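Local coordinates for protein ethylbenzene dehydrogenase alpha-subunit (Aromatoleum aromaticum, PDB 2IVF) that belongs to the molybdopterin oxidoreductase family and holds a molybdenum atom, two pterin guanosine dinucleotide cofactors and an iron-sulfur cluster, at residues Thr708-Asn711 with Lys717-Tyr720; Leu249-Cys254 with Ala305-Leu310; Ser344-Asp347 with Glu352-Gln355; Ala110-Cys115 with Val120-Leu125. One frame throughout, in Å; residues are numbered along the deposited sequence.

Interaction 1 (Thr708-Asn711 with Lys717-Tyr720); sequences TEFN and KRRY
Strands 709-711 and 717-719 run antiparallel with a marked twist, their short axes 143° apart, and Phe710 and Arg718 face each other as a hydrogen-bonded pair between the non-hydrogen-bonded pairs Glu709-Arg719 and Asn711-Lys717. Phe710 N gives its hydrogen to Arg718 O at 2.9 Å, and Arg718 N returns a nearly linear bond to Phe710 O at 2.8 Å. A third bond, from Tyr720 N to Thr708 O at 3.0 Å, continues the pairing just past the strand ends. This is a two-stranded beta hairpin with two different faces. On one, the Phe710 ring receives Arg718 CB over its face, a CH-pi contact with CB 3.9 Å from the centroid. Phe710 CG sits between the backbone N and the carbonyl carbon (chi1 60°), which folds the ring back over its own strand pair and lets CD1 come 3.6 Å from Tyr720 CE1. Those two rings meet obliquely, their planes 45° apart. Tyr720 packs on both helices 163-181 and 687-704, while Phe710 meets the ring of Phe178; Tyr720 OH bonds to Glu179, and Arg718 NH1 reaches the carbonyl oxygens of Tyr208 and Leu209. The other face is mostly exposed. There the Lys717 chain bends at chi2 and runs beside Asn711, with Lys717 CE 3.2 Å from Asn711 OD1, while Glu709 crosses it near the root, its OE2 lying 3.4 Å from Lys717 CB. Glu709 OE2 accepts from a water that also accepts a weak bond from Arg719 NH1; the guanidinium of Arg719 has its salt bridge with Asp721.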
loop_
_atom_site.group_PDB
_atom_site.type_symbol
_atom_site.label_atom_id
_atom_site.label_comp_id
_atom_site.label_asym_id
_atom_site.label_seq_id
_atom_site.Cartn_x
_atom_site.Cartn_y
_atom_site.Cartn_z
ATOM N N THR A 708 32.479 -30.074 21.271
ATOM C CA THR A 708 31.812 -29.664 22.531
ATOM C C THR A 708 31.606 -28.148 22.702
ATOM O O THR A 708 30.533 -27.710 23.131
ATOM C CB THR A 708 32.556 -30.192 23.773
ATOM O OG1 THR A 708 33.925 -29.736 23.758
ATOM C CG2 THR A 708 32.535 -31.725 23.792
ATOM N N GLU A 709 32.629 -27.363 22.370
ATOM C CA GLU A 709 32.637 -25.941 22.657
ATOM C C GLU A 709 33.073 -25.139 21.456
ATOM O O GLU A 709 33.883 -25.615 20.663
ATOM C CB GLU A 709 33.620 -25.664 23.779
ATOM C CG GLU A 709 33.092 -25.946 25.148
ATOM C CD GLU A 709 34.172 -25.810 26.198
ATOM O OE1 GLU A 709 35.315 -26.196 25.900
ATOM O OE2 GLU A 709 33.872 -25.316 27.315
ATOM N N PHE A 710 32.553 -23.915 21.352
ATOM C CA PHE A 710 33.054 -22.916 20.420
ATOM C C PHE A 710 33.395 -21.653 21.194
ATOM O O PHE A 710 32.873 -21.445 22.286
ATOM C CB PHE A 710 32.017 -22.606 19.344
ATOM C CG PHE A 710 30.719 -22.079 19.879
ATOM C CD1 PHE A 710 29.749 -22.943 20.338
ATOM C CD2 PHE A 710 30.461 -20.709 19.908
ATOM C CE1 PHE A 710 28.546 -22.468 20.814
ATOM C CE2 PHE A 710 29.247 -20.219 20.386
ATOM C CZ PHE A 710 28.290 -21.093 20.836
ATOM N N ASN A 711 34.269 -20.823 20.625
ATOM C CA ASN A 711 34.651 -19.534 21.218
ATOM C C ASN A 711 33.741 -18.406 20.799
ATOM O O ASN A 711 33.507 -18.208 19.603
ATOM C CB ASN A 711 36.043 -19.105 20.770
ATOM C CG ASN A 711 37.142 -19.857 21.463
ATOM O OD1 ASN A 711 36.925 -20.907 22.062
ATOM N ND2 ASN A 711 38.340 -19.322 21.378
ATOM N N LYS A 717 34.312 -19.742 26.095
ATOM C CA LYS A 717 33.793 -20.975 25.521
ATOM C C LYS A 717 32.305 -21.133 25.797
ATOM O O LYS A 717 31.858 -20.910 26.912
ATOM C CB LYS A 717 34.538 -22.178 26.109
ATOM C CG LYS A 717 35.839 -22.565 25.365
ATOM C CD LYS A 717 36.808 -21.403 25.245
ATOM C CE LYS A 717 38.203 -21.861 24.820
ATOM N NZ LYS A 717 39.108 -20.681 24.595
ATOM N N ARG A 718 31.552 -21.533 24.774
ATOM C CA ARG A 718 30.135 -21.861 24.912
ATOM C C ARG A 718 29.880 -23.261 24.384
ATOM O O ARG A 718 30.477 -23.675 23.384
ATOM C CB ARG A 718 29.282 -20.874 24.133
ATOM C CG ARG A 718 29.312 -19.476 24.695
ATOM C CD ARG A 718 28.508 -18.537 23.889
ATOM N NE ARG A 718 28.798 -17.181 24.335
ATOM C CZ ARG A 718 27.948 -16.170 24.294
ATOM N NH1 ARG A 718 26.714 -16.316 23.798
ATOM N NH2 ARG A 718 28.349 -14.987 24.735
ATOM N N ARG A 719 28.996 -23.992 25.050
ATOM C CA ARG A 719 28.720 -25.354 24.652
ATOM C C ARG A 719 27.676 -25.419 23.548
ATOM O O ARG A 719 26.644 -24.738 23.598
ATOM C CB ARG A 719 28.277 -26.189 25.845
ATOM C CG ARG A 719 29.299 -26.317 26.936
ATOM C CD ARG A 719 28.811 -27.262 28.025
ATOM N NE ARG A 719 28.584 -28.618 27.520
ATOM C CZ ARG A 719 29.450 -29.625 27.613
ATOM N NH1 ARG A 719 30.642 -29.481 28.209
ATOM N NH2 ARG A 719 29.127 -30.810 27.105
ATOM N N TYR A 720 27.959 -26.228 22.530
ATOM C CA TYR A 720 26.983 -26.470 21.471
ATOM C C TYR A 720 25.739 -27.161 22.030
ATOM O O TYR A 720 24.616 -26.892 21.578
ATOM C CB TYR A 720 27.522 -27.394 20.397
ATOM C CG TYR A 720 28.600 -26.825 19.530
ATOM C CD1 TYR A 720 28.298 -25.906 18.550
ATOM C CD2 TYR A 720 29.906 -27.257 19.653
ATOM C CE1 TYR A 720 29.276 -25.378 17.736
ATOM C CE2 TYR A 720 30.904 -26.756 18.821
ATOM C CZ TYR A 720 30.584 -25.813 17.873
ATOM O OH TYR A 720 31.555 -25.297 17.044
HETATM O O HOH W 1 31.735 -26.280 28.800
#

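Interaction 2 (Leu249-Cys254 with Ala305-Leu310); sequences LIFMTC and AFWLGL. With MGD (2-amino-5,6-dimercapto-7-methyl-3,7,8a,9-tetrahydro-8-oxa-1,3,9,10-tetraaza-anthracen-4-one guanosine dinucleotide), chain M.
Trp307, on helix 303-316, drives the edge of its indole into the face of Phe251, on strand 249-253. The strand belongs to a four-stranded parallel sheet, in the Rossmann-like alpha/beta style of molybdopterin oxidoreductases, and the helix packs against it. The Trp307 CA-CB bond does not itself point at the strand; with CG anti to the carbonyl carbon (chi1 -72°), the indole swings round and its far end approaches the sheet. At the five-membered ring, CD1 lies at the edge of the neighbouring Phe306 ring, in its plane, and Phe306 CE2 in turn sits 3.8 Å above the indole plane. The six-membered ring carries the contact: CZ2 comes only as near as 4.2 Å to Phe251 CD1, whereas the leading atom, Trp307 CH2, stands over the centre of the Phe251 ring, 3.7 Å from Phe251 CD2. The planes are 69° apart and the centroids 4.9 Å, a T-shaped pair with Trp307 giving the edge. Ile281, Leu461, Ala464 and Met465 pack round the indole, and Val279, Val435 and Ser442 touch Phe251. Strand 249-253 ends at the guanine of MGD, which is also hydrogen-bonded by Gly301 N, just before helix 303-316, and Asp303 OD2 in its first turn. Thr253 OG1 lies 3.2 Å from MGD N2, and Cys254 SG comes to 3.4 Å from MGD C2.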
loop_
_atom_site.group_PDB
_atom_site.type_symbol
_atom_site.label_atom_id
_atom_site.label_comp_id
_atom_site.label_asym_id
_atom_site.label_seq_id
_atom_site.Cartn_x
_atom_site.Cartn_y
_atom_site.Cartn_z
ATOM N N LEU A 249 -1.986 23.436 12.756
ATOM C CA LEU A 249 -1.155 23.505 11.552
ATOM C C LEU A 249 -0.371 22.221 11.545
ATOM O O LEU A 249 0.180 21.854 12.594
ATOM C CB LEU A 249 -0.145 24.648 11.620
ATOM C CG LEU A 249 0.827 24.886 10.466
ATOM C CD1 LEU A 249 0.054 25.106 9.162
ATOM C CD2 LEU A 249 1.772 26.109 10.802
ATOM N N ILE A 250 -0.467 21.479 10.441
ATOM C CA ILE A 250 0.115 20.142 10.322
ATOM C C ILE A 250 1.063 20.112 9.124
ATOM O O ILE A 250 0.678 20.461 7.979
ATOM C CB ILE A 250 -0.958 19.057 10.119
ATOM C CG1 ILE A 250 -1.959 19.041 11.287
ATOM C CG2 ILE A 250 -0.299 17.670 9.885
ATOM C CD1 ILE A 250 -3.314 18.367 11.020
ATOM N N PHE A 251 2.294 19.703 9.371
ATOM C CA PHE A 251 3.303 19.516 8.327
ATOM C C PHE A 251 3.618 18.048 8.083
ATOM O O PHE A 251 4.198 17.377 8.952
ATOM C CB PHE A 251 4.629 20.210 8.718
ATOM C CG PHE A 251 4.577 21.680 8.671
ATOM C CD1 PHE A 251 4.721 22.364 7.469
ATOM C CD2 PHE A 251 4.431 22.408 9.833
ATOM C CE1 PHE A 251 4.666 23.741 7.424
ATOM C CE2 PHE A 251 4.413 23.780 9.796
ATOM C CZ PHE A 251 4.498 24.456 8.591
ATOM N N MET A 252 3.250 17.546 6.898
ATOM C CA MET A 252 3.637 16.210 6.447
ATOM C C MET A 252 4.861 16.403 5.597
ATOM O O MET A 252 4.765 17.057 4.561
ATOM C CB MET A 252 2.520 15.591 5.610
ATOM C CG MET A 252 1.277 15.324 6.427
ATOM S SD MET A 252 1.585 13.863 7.449
ATOM C CE MET A 252 0.621 14.218 8.887
ATOM N N THR A 253 6.008 15.854 6.016
ATOM C CA THR A 253 7.254 16.147 5.324
ATOM C C THR A 253 8.078 14.878 5.240
ATOM O O THR A 253 7.993 14.030 6.126
ATOM C CB THR A 253 8.039 17.249 6.036
ATOM O OG1 THR A 253 9.208 17.503 5.271
ATOM C CG2 THR A 253 8.401 16.909 7.491
ATOM N N CYS A 254 8.829 14.717 4.158
ATOM C CA CYS A 254 9.617 13.504 3.971
ATOM C C CYS A 254 8.762 12.278 4.240
ATOM O O CYS A 254 9.254 11.319 4.760
ATOM C CB CYS A 254 10.846 13.512 4.876
ATOM S SG CYS A 254 12.035 14.656 4.247
ATOM N N ALA A 305 16.854 24.747 4.172
ATOM C CA ALA A 305 16.747 26.138 3.755
ATOM C C ALA A 305 15.311 26.631 4.003
ATOM O O ALA A 305 15.084 27.794 4.353
ATOM C CB ALA A 305 17.167 26.295 2.287
ATOM N N PHE A 306 14.342 25.776 3.746
ATOM C CA PHE A 306 12.940 26.168 3.971
ATOM C C PHE A 306 12.748 26.489 5.444
ATOM O O PHE A 306 12.267 27.559 5.811
ATOM C CB PHE A 306 11.968 25.111 3.458
ATOM C CG PHE A 306 10.539 25.317 3.932
ATOM C CD1 PHE A 306 9.704 26.255 3.329
ATOM C CD2 PHE A 306 10.051 24.598 4.993
ATOM C CE1 PHE A 306 8.411 26.459 3.807
ATOM C CE2 PHE A 306 8.788 24.814 5.467
ATOM C CZ PHE A 306 7.965 25.740 4.865
ATOM N N TRP A 307 13.176 25.582 6.298
ATOM C CA TRP A 307 12.915 25.721 7.716
ATOM C C TRP A 307 13.768 26.818 8.340
ATOM O O TRP A 307 13.293 27.521 9.228
ATOM C CB TRP A 307 13.116 24.411 8.458
ATOM C CG TRP A 307 12.085 23.448 8.194
ATOM C CD1 TRP A 307 12.200 22.347 7.449
ATOM C CD2 TRP A 307 10.746 23.489 8.669
ATOM N NE1 TRP A 307 11.014 21.677 7.407
ATOM C CE2 TRP A 307 10.100 22.358 8.169
ATOM C CE3 TRP A 307 10.027 24.376 9.488
ATOM C CZ2 TRP A 307 8.765 22.080 8.442
ATOM C CZ3 TRP A 307 8.694 24.092 9.752
ATOM C CH2 TRP A 307 8.094 22.950 9.249
ATOM N N LEU A 308 14.956 27.039 7.816
ATOM C CA LEU A 308 15.741 28.153 8.302
ATOM C C LEU A 308 15.078 29.493 7.851
ATOM O O LEU A 308 15.114 30.501 8.560
ATOM C CB LEU A 308 17.169 28.018 7.808
ATOM C CG LEU A 308 17.934 26.820 8.405
ATOM C CD1 LEU A 308 19.293 26.598 7.713
ATOM C CD2 LEU A 308 18.135 27.019 9.923
ATOM N N GLY A 309 14.520 29.514 6.655
ATOM C CA GLY A 309 13.766 30.684 6.180
ATOM C C GLY A 309 12.619 31.007 7.121
ATOM O O GLY A 309 12.410 32.183 7.498
ATOM N N LEU A 310 11.906 29.972 7.554
ATOM C CA LEU A 310 10.822 30.132 8.518
ATOM C C LEU A 310 11.356 30.691 9.839
ATOM O O LEU A 310 10.731 31.535 10.464
ATOM C CB LEU A 310 10.093 28.815 8.775
ATOM C CG LEU A 310 8.803 28.563 7.961
ATOM C CD1 LEU A 310 8.959 28.784 6.451
ATOM C CD2 LEU A 310 8.193 27.204 8.303
HETATM P PB MGD M . 8.514 7.564 2.608
HETATM O O1B MGD M . 7.584 6.581 1.988
HETATM O O2B MGD M . 9.954 7.356 2.306
HETATM O O3B MGD M . 8.404 7.723 4.173
HETATM O O3A MGD M . 6.910 5.873 5.087
HETATM P PA MGD M . 7.175 7.442 5.199
HETATM O O1A MGD M . 5.919 8.085 4.797
HETATM O O2A MGD M . 7.726 7.764 6.502
HETATM O "O5'" MGD M . 8.123 9.051 2.138
HETATM C "C5'" MGD M . 7.990 9.329 0.736
HETATM C "C4'" MGD M . 7.935 10.837 0.506
HETATM O "O4'" MGD M . 9.197 11.419 0.800
HETATM C "C3'" MGD M . 7.827 10.953 -0.997
HETATM O "O3'" MGD M . 6.441 11.031 -1.309
HETATM C "C2'" MGD M . 8.566 12.265 -1.289
HETATM O "O2'" MGD M . 7.634 13.252 -1.769
HETATM C "C1'" MGD M . 9.158 12.658 0.075
HETATM N N9 MGD M . 10.539 13.160 -0.123
HETATM C C8 MGD M . 11.568 12.555 -0.735
HETATM N N7 MGD M . 12.670 13.311 -0.668
HETATM C C5 MGD M . 12.319 14.423 0.026
HETATM C C6 MGD M . 12.951 15.594 0.420
HETATM O O6 MGD M . 14.125 15.888 0.163
HETATM N N1 MGD M . 12.201 16.517 1.155
HETATM C C2 MGD M . 10.849 16.358 1.497
HETATM N N2 MGD M . 10.192 17.335 2.210
HETATM N N3 MGD M . 10.266 15.209 1.126
HETATM C C4 MGD M . 10.962 14.286 0.395
HETATM C C10 MGD M . 7.899 4.953 5.373
HETATM C C11 MGD M . 7.320 3.898 6.283
HETATM O O11 MGD M . 6.246 3.339 5.644
HETATM C C12 MGD M . 8.323 2.836 6.756
HETATM S S12 MGD M . 10.010 3.224 7.065
HETATM C C13 MGD M . 7.898 1.546 6.952
HETATM S S13 MGD M . 9.024 0.358 7.511
HETATM C C14 MGD M . 6.488 1.158 6.665
HETATM N N15 MGD M . 6.492 0.508 5.322
HETATM C C16 MGD M . 5.361 0.550 4.485
HETATM C C17 MGD M . 5.273 -0.154 3.311
HETATM O O17 MGD M . 6.221 -0.867 2.904
HETATM N N18 MGD M . 4.091 -0.029 2.553
HETATM C C19 MGD M . 3.037 0.737 2.947
HETATM N N19 MGD M . 1.957 0.789 2.142
HETATM N N20 MGD M . 3.176 1.438 4.081
HETATM C C21 MGD M . 4.272 1.335 4.849
HETATM N N22 MGD M . 4.380 2.066 6.028
HETATM C C23 MGD M . 5.639 2.458 6.590
#

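Interaction 3 (Ser344-Asp347 with Glu352-Gln355); sequences SAED and EAKQ
Ser344 turns its hydroxyl to lie between its own backbone N and carbonyl carbon (chi1 84°), a torsion that aims OG along the chain at Asp347 N while CB rests 3.1 Å from Ala353 O. Glu346 has CG opposite its backbone N (chi1 -164°) and an extended chain, which lays OE1 alongside the turn, 3.5 Å from Ala353 CB. Between these side chains the backbone does the binding. Ala345 N donates to Gln355 O at 2.9 Å, and Glu346 N to Glu352 O at 3.1 Å; both bonds are bent, and in the second the donor stands well above the carbonyl plane. Ser344 CA adds a CA-H...O contact to the same Gln355 O. Ala345 CB closes the apolar side against Gln355 CB at 3.6 Å, while the Gln355 amide bends off at chi2 to reach Ala369 O. Carbonyl oxygens from the type I turn Glu352-Gln355 thus take up two N-H groups that the first turn of helix 345-349 cannot satisfy internally. The third is met by Ser344 OG, 3.2 Å from Asp347 N, and Asp347 OD2 answers by accepting from Ser344 N: the reciprocal pair of a capping box, with Ser344 as N-cap.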
loop_
_atom_site.group_PDB
_atom_site.type_symbol
_atom_site.label_atom_id
_atom_site.label_comp_id
_atom_site.label_asym_id
_atom_site.label_seq_id
_atom_site.Cartn_x
_atom_site.Cartn_y
_atom_site.Cartn_z
ATOM N N SER A 344 32.364 27.663 29.540
ATOM C CA SER A 344 32.234 26.711 30.634
ATOM C C SER A 344 32.776 27.270 31.936
ATOM O O SER A 344 33.557 28.242 31.955
ATOM C CB SER A 344 32.936 25.394 30.318
ATOM O OG SER A 344 34.319 25.440 30.621
ATOM N N ALA A 345 32.337 26.663 33.034
ATOM C CA ALA A 345 32.757 27.082 34.358
ATOM C C ALA A 345 34.240 26.791 34.513
ATOM O O ALA A 345 34.929 27.500 35.228
ATOM C CB ALA A 345 31.948 26.376 35.413
ATOM N N GLU A 346 34.722 25.752 33.820
ATOM C CA GLU A 346 36.156 25.448 33.760
ATOM C C GLU A 346 36.923 26.663 33.253
ATOM O O GLU A 346 37.912 27.058 33.832
ATOM C CB GLU A 346 36.447 24.237 32.848
ATOM C CG GLU A 346 37.852 23.677 33.084
ATOM C CD GLU A 346 38.290 22.549 32.148
ATOM O OE1 GLU A 346 37.534 22.093 31.298
ATOM O OE2 GLU A 346 39.456 22.114 32.272
ATOM N N ASP A 347 36.456 27.235 32.149
ATOM C CA ASP A 347 37.069 28.429 31.574
ATOM C C ASP A 347 37.017 29.596 32.546
ATOM O O ASP A 347 38.007 30.335 32.691
ATOM C CB ASP A 347 36.354 28.858 30.291
ATOM C CG ASP A 347 36.236 27.741 29.260
ATOM O OD1 ASP A 347 37.145 26.892 29.185
ATOM O OD2 ASP A 347 35.252 27.744 28.498
ATOM N N GLU A 352 33.212 22.977 36.499
ATOM C CA GLU A 352 32.891 21.913 35.559
ATOM C C GLU A 352 32.954 22.364 34.104
ATOM O O GLU A 352 32.579 23.483 33.752
ATOM C CB GLU A 352 31.512 21.342 35.842
ATOM C CG GLU A 352 31.382 20.725 37.221
ATOM C CD GLU A 352 29.946 20.325 37.510
ATOM O OE1 GLU A 352 29.134 20.338 36.564
ATOM O OE2 GLU A 352 29.633 20.028 38.688
ATOM N N ALA A 353 33.419 21.446 33.273
ATOM C CA ALA A 353 33.589 21.659 31.857
ATOM C C ALA A 353 32.254 21.774 31.147
ATOM O O ALA A 353 32.179 22.385 30.086
ATOM C CB ALA A 353 34.396 20.493 31.263
ATOM N N LYS A 354 31.222 21.158 31.723
ATOM C CA LYS A 354 29.908 21.122 31.128
ATOM C C LYS A 354 28.929 22.002 31.905
ATOM O O LYS A 354 27.733 21.864 31.750
ATOM C CB LYS A 354 29.435 19.671 31.021
ATOM C CG LYS A 354 30.312 18.851 30.043
ATOM C CD LYS A 354 29.535 17.873 29.227
ATOM C CE LYS A 354 29.111 16.651 30.014
ATOM N NZ LYS A 354 28.238 15.782 29.182
ATOM N N GLN A 355 29.448 22.901 32.747
ATOM C CA GLN A 355 28.622 23.928 33.352
ATOM C C GLN A 355 28.651 25.142 32.428
ATOM O O GLN A 355 29.704 25.724 32.154
ATOM C CB GLN A 355 29.105 24.281 34.752
ATOM C CG GLN A 355 28.362 25.461 35.413
ATOM C CD GLN A 355 26.874 25.189 35.633
ATOM O OE1 GLN A 355 26.506 24.375 36.473
ATOM N NE2 GLN A 355 26.025 25.879 34.895
#

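Interaction 4 (Ala110-Cys115 with Val120-Leu125); sequences AQTPAC and VDYNPL
Asn123 OD1 takes a nearly straight hydrogen bond from Thr112 N, 2.9 Å long and directed at a lone pair in the plane of the amide, and Ala110 C crowds the same oxygen at 2.9 Å. Asn123 CG stands anti to the carbonyl carbon (chi1 -68°), turning the amide toward the other arm of the loop. One residue back, Tyr122 N donates to Thr112 O at 3.1 Å, so Thr112 is held through both its N-H and its C=O. Its CG2 lies 3.5 Å from Tyr122 CB, and its OG1, next to Leu125 CD1, bonds to Gln767. At the two ends water spans the gap: one links Ala110 N to Pro124 O, the other Cys115 N to Val120 O. Ala110 CB packs on Pro124 CB at 3.8 Å, beside the cis peptide that precedes the proline. Asp121 OD1 accepts from Asn123 N at 3.1 Å, an Asx turn that fixes the residue carrying the gripping amide. The loop runs on to Gly126 and Cys127 of the iron-sulfur cluster pocket. Main-chain and amide bonds join the two arms, while the Asp121 carboxylate does double duty, holding the Asx turn, forming a salt bridge with Arg233 and accepting a hydrogen bond from Trp337 N, both of the beta-subunit; with an arginine and N-H donors around it, Asp121 is probably ionised.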
loop_
_atom_site.group_PDB
_atom_site.type_symbol
_atom_site.label_atom_id
_atom_site.label_comp_id
_atom_site.label_asym_id
_atom_site.label_seq_id
_atom_site.Cartn_x
_atom_site.Cartn_y
_atom_site.Cartn_z
ATOM N N ALA A 110 -13.330 -3.169 13.108
ATOM C CA ALA A 110 -13.768 -1.780 13.351
ATOM C C ALA A 110 -14.334 -1.650 14.790
ATOM O O ALA A 110 -15.492 -1.262 15.022
ATOM C CB ALA A 110 -14.825 -1.350 12.257
ATOM N N GLN A 111 -13.489 -2.003 15.748
ATOM C CA GLN A 111 -13.818 -2.002 17.166
ATOM C C GLN A 111 -12.713 -1.269 17.948
ATOM O O GLN A 111 -12.325 -1.696 19.033
ATOM C CB GLN A 111 -13.967 -3.456 17.670
ATOM C CG GLN A 111 -15.194 -4.153 17.087
ATOM C CD GLN A 111 -15.407 -5.550 17.564
ATOM O OE1 GLN A 111 -14.488 -6.277 17.862
ATOM N NE2 GLN A 111 -16.666 -5.930 17.664
ATOM N N THR A 112 -12.255 -0.150 17.407
ATOM C CA THR A 112 -11.228 0.669 18.076
ATOM C C THR A 112 -11.807 2.045 18.355
ATOM O O THR A 112 -11.786 2.926 17.504
ATOM C CB THR A 112 -9.964 0.750 17.254
ATOM O OG1 THR A 112 -9.580 -0.562 16.876
ATOM C CG2 THR A 112 -8.840 1.454 18.032
ATOM N N PRO A 113 -12.379 2.222 19.544
ATOM C CA PRO A 113 -13.011 3.498 19.895
ATOM C C PRO A 113 -12.064 4.698 20.004
ATOM O O PRO A 113 -10.870 4.517 20.061
ATOM C CB PRO A 113 -13.653 3.205 21.254
ATOM C CG PRO A 113 -13.846 1.726 21.265
ATOM C CD PRO A 113 -12.550 1.242 20.627
ATOM N N ALA A 114 -12.632 5.900 20.019
ATOM C CA ALA A 114 -11.859 7.103 20.307
ATOM C C ALA A 114 -11.353 7.093 21.772
ATOM O O ALA A 114 -11.931 6.429 22.651
ATOM C CB ALA A 114 -12.768 8.345 20.050
ATOM N N CYS A 115 -10.332 7.911 22.030
ATOM C CA CYS A 115 -9.810 8.118 23.371
ATOM C C CYS A 115 -10.842 8.700 24.305
ATOM O O CYS A 115 -10.867 8.325 25.486
ATOM C CB CYS A 115 -8.546 8.988 23.313
ATOM S SG CYS A 115 -8.769 10.628 22.696
ATOM N N VAL A 120 -12.235 11.576 17.227
ATOM C CA VAL A 120 -12.625 10.623 16.224
ATOM C C VAL A 120 -12.051 9.277 16.598
ATOM O O VAL A 120 -10.919 9.172 17.104
ATOM C CB VAL A 120 -12.105 11.031 14.829
ATOM C CG1 VAL A 120 -12.457 9.947 13.767
ATOM C CG2 VAL A 120 -12.615 12.468 14.448
ATOM N N ASP A 121 -12.836 8.230 16.365
ATOM C CA ASP A 121 -12.358 6.873 16.594
ATOM C C ASP A 121 -11.371 6.450 15.516
ATOM O O ASP A 121 -11.017 7.233 14.607
ATOM C CB ASP A 121 -13.532 5.876 16.784
ATOM C CG ASP A 121 -14.404 5.687 15.520
ATOM O OD1 ASP A 121 -13.883 5.811 14.395
ATOM O OD2 ASP A 121 -15.651 5.435 15.648
ATOM N N TYR A 122 -10.824 5.247 15.696
ATOM C CA TYR A 122 -9.781 4.761 14.799
ATOM C C TYR A 122 -10.399 3.856 13.693
ATOM O O TYR A 122 -9.655 3.296 12.876
ATOM C CB TYR A 122 -8.720 3.973 15.544
ATOM C CG TYR A 122 -7.712 4.777 16.317
ATOM C CD1 TYR A 122 -8.049 5.342 17.524
ATOM C CD2 TYR A 122 -6.390 4.922 15.859
ATOM C CE1 TYR A 122 -7.115 6.073 18.264
ATOM C CE2 TYR A 122 -5.438 5.668 16.601
ATOM C CZ TYR A 122 -5.809 6.214 17.798
ATOM O OH TYR A 122 -4.924 6.933 18.560
ATOM N N ASN A 123 -11.723 3.722 13.674
ATOM C CA ASN A 123 -12.366 2.745 12.822
ATOM C C ASN A 123 -12.390 3.163 11.357
ATOM O O ASN A 123 -12.505 4.351 11.064
ATOM C CB ASN A 123 -13.768 2.538 13.295
ATOM C CG ASN A 123 -13.809 1.855 14.632
ATOM O OD1 ASN A 123 -13.017 0.949 14.886
ATOM N ND2 ASN A 123 -14.725 2.273 15.479
ATOM N N PRO A 124 -12.386 2.197 10.429
ATOM C CA PRO A 124 -12.273 0.763 10.629
ATOM C C PRO A 124 -10.883 0.231 10.670
ATOM O O PRO A 124 -10.723 -0.980 10.854
ATOM C CB PRO A 124 -12.956 0.191 9.382
ATOM C CG PRO A 124 -12.689 1.198 8.292
ATOM C CD PRO A 124 -12.618 2.545 9.001
ATOM N N LEU A 125 -9.903 1.102 10.447
ATOM C CA LEU A 125 -8.528 0.676 10.233
ATOM C C LEU A 125 -8.428 -0.122 8.935
ATOM O O LEU A 125 -9.359 -0.123 8.126
ATOM C CB LEU A 125 -7.978 -0.135 11.438
ATOM C CG LEU A 125 -7.808 0.637 12.760
ATOM C CD1 LEU A 125 -7.574 -0.374 13.891
ATOM C CD2 LEU A 125 -6.697 1.738 12.652
HETATM O O HOH W 2 -10.439 -2.982 12.787
HETATM O O HOH W 3 -9.399 9.027 19.398
#

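In the fold
From the N terminus the contacts follow one another in series, none nested or crossed. Interaction 4 closes a short loop between strand 102-108 and helix 134-137, near the iron-sulfur cluster and at the beta-subunit. Interaction 2 spans fifty residues, which include strands 277-281 and 294-296, and ties the parallel sheet to helix 303-316 beside MGD. Interaction 3 follows within the same molybdopterin oxidoreductase region, folding the chain after helix 345-349 back on that helix's start. Interaction 1 closes a peripheral hairpin after helix 687-704. Interactions 2 and 4 approach most closely, about 12 Å between nearest atoms; interactions 1 and 2 lie on opposite sides of the chain's centre.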